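Local coordinates for protein DyP (Bjerkandera adusta, PDB 3VXJ) that binds heme b and probably uses hydrogen peroxide to oxidise dyes and phenolic substrates, as a DyP-type peroxidase, at residues A65-G70 and G119-G124. Residues are numbered along the deposited sequence; the frame is centred on the assembly and turned at random.
Sequences AFVNLG and GVFLIG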
# COMPACT_ATOMS: atom_id res chain seq x y z
N ALA A 65 -19.85 8.10 4.97
CA ALA A 65 -18.47 7.74 5.25
C ALA A 65 -18.35 6.31 5.73
O ALA A 65 -19.24 5.78 6.39
CB ALA A 65 -17.86 8.71 6.27
N PHE A 66 -17.23 5.68 5.37
CA PHE A 66 -16.88 4.36 5.85
C PHE A 66 -15.88 4.56 6.97
O PHE A 66 -14.99 5.41 6.87
CB PHE A 66 -16.21 3.54 4.74
CG PHE A 66 -17.02 3.42 3.47
CD1 PHE A 66 -18.41 3.38 3.49
CD2 PHE A 66 -16.37 3.33 2.24
CE1 PHE A 66 -19.14 3.26 2.31
CE2 PHE A 66 -17.10 3.21 1.05
CZ PHE A 66 -18.49 3.17 1.09
N VAL A 67 -15.99 3.76 8.03
CA VAL A 67 -14.99 3.80 9.10
C VAL A 67 -14.48 2.40 9.43
O VAL A 67 -15.26 1.47 9.59
CB VAL A 67 -15.52 4.49 10.39
CG1 VAL A 67 -14.36 4.70 11.39
CG2 VAL A 67 -16.20 5.82 10.06
N ASN A 68 -13.16 2.27 9.49
CA ASN A 68 -12.50 1.08 10.00
C ASN A 68 -11.58 1.47 11.15
O ASN A 68 -11.26 2.65 11.34
CB ASN A 68 -11.72 0.37 8.89
CG ASN A 68 -12.60 -0.50 7.97
OD1 ASN A 68 -12.07 -1.17 7.09
ND2 ASN A 68 -13.94 -0.46 8.14
N LEU A 69 -11.14 0.48 11.93
CA LEU A 69 -10.42 0.73 13.16
C LEU A 69 -9.39 -0.36 13.43
O LEU A 69 -9.71 -1.55 13.46
CB LEU A 69 -11.41 0.84 14.34
CG LEU A 69 -10.87 0.96 15.77
CD1 LEU A 69 -10.05 2.23 15.98
CD2 LEU A 69 -12.04 0.93 16.74
N GLY A 70 -8.14 0.07 13.61
CA GLY A 70 -7.05 -0.84 13.97
C GLY A 70 -6.34 -0.42 15.24
O GLY A 70 -6.38 0.75 15.64
N GLY A 119 -3.82 3.26 18.21
CA GLY A 119 -4.70 2.81 17.15
C GLY A 119 -4.94 3.86 16.10
O GLY A 119 -4.41 4.98 16.19
N VAL A 120 -5.74 3.49 15.11
CA VAL A 120 -6.09 4.39 14.02
C VAL A 120 -7.53 4.15 13.58
O VAL A 120 -7.96 3.00 13.37
CB VAL A 120 -5.08 4.25 12.83
CG1 VAL A 120 -5.05 2.81 12.25
CG2 VAL A 120 -5.37 5.29 11.76
N PHE A 121 -8.29 5.25 13.46
CA PHE A 121 -9.57 5.23 12.77
C PHE A 121 -9.29 5.61 11.32
O PHE A 121 -8.66 6.64 11.08
CB PHE A 121 -10.55 6.26 13.34
CG PHE A 121 -11.03 5.98 14.73
CD1 PHE A 121 -12.23 5.30 14.95
CD2 PHE A 121 -10.33 6.45 15.83
CE1 PHE A 121 -12.70 5.06 16.24
CE2 PHE A 121 -10.78 6.22 17.13
CZ PHE A 121 -11.98 5.53 17.34
N LEU A 122 -9.75 4.79 10.38
CA LEU A 122 -9.67 5.12 8.96
C LEU A 122 -11.05 5.55 8.53
O LEU A 122 -11.99 4.77 8.63
CB LEU A 122 -9.29 3.89 8.12
CG LEU A 122 -8.03 3.06 8.34
CD1 LEU A 122 -8.17 2.13 9.55
CD2 LEU A 122 -7.79 2.25 7.08
N ILE A 123 -11.14 6.77 8.02
CA ILE A 123 -12.42 7.32 7.59
C ILE A 123 -12.35 7.60 6.10
O ILE A 123 -11.51 8.40 5.68
CB ILE A 123 -12.76 8.65 8.33
CG1 ILE A 123 -12.68 8.49 9.85
CG2 ILE A 123 -14.15 9.16 7.90
CD1 ILE A 123 -12.60 9.81 10.61
N GLY A 124 -13.19 6.94 5.32
CA GLY A 124 -13.23 7.15 3.87
C GLY A 124 -14.51 7.87 3.51
O GLY A 124 -15.59 7.47 3.93
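In the N-terminal ferredoxin-like half of the DyP fold, an antiparallel strand pair sets Leu69 against Phe121 and Asn68 against Leu122. Six backbone hydrogen bonds join the strands in three reciprocal pairs, Phe66 with Gly124, Asn68 with Leu122 and Gly70 with Val120; Leu122 N to Asn68 O measures 2.8 Å. Between them, at the non-hydrogen-bonded pairs, CA-H groups lean on carbonyls, as where Val67 CA lies 3.2 Å from Leu122 O.

On the face carrying Val67, Leu69, Phe121 and Ile123, Leu69 and Phe121 run alongside each other. Leu69 holds CG trans to its N (chi1 174°), which carries the CD1 methyl over the Phe121 ring. This CH-pi contact puts Leu69 CD1 3.8 Å from the ring centroid, almost on the normal. Val67 CG1 meets the same ring at its edge, 4.2 Å from CD1 of Phe121. Cutting Phe121 back to an alanine is likely to leave the Leu69 methyl without its aromatic floor and to open a gap beside Val67. On the other face, Leu122 CD1 packs 4.0 Å from Asn68 CB, while the Asn68 amide turns back so that ND2 donates to Val67 O at 2.8 Å from above the carbonyl plane.

Asn68 OD1 accepts from Asp14 N. Helices 34-48 and 128-142 cover the Leu69-Phe121 face, and strand 23-31 continues the sheet beyond 119-125, leaving 65-71 outermost.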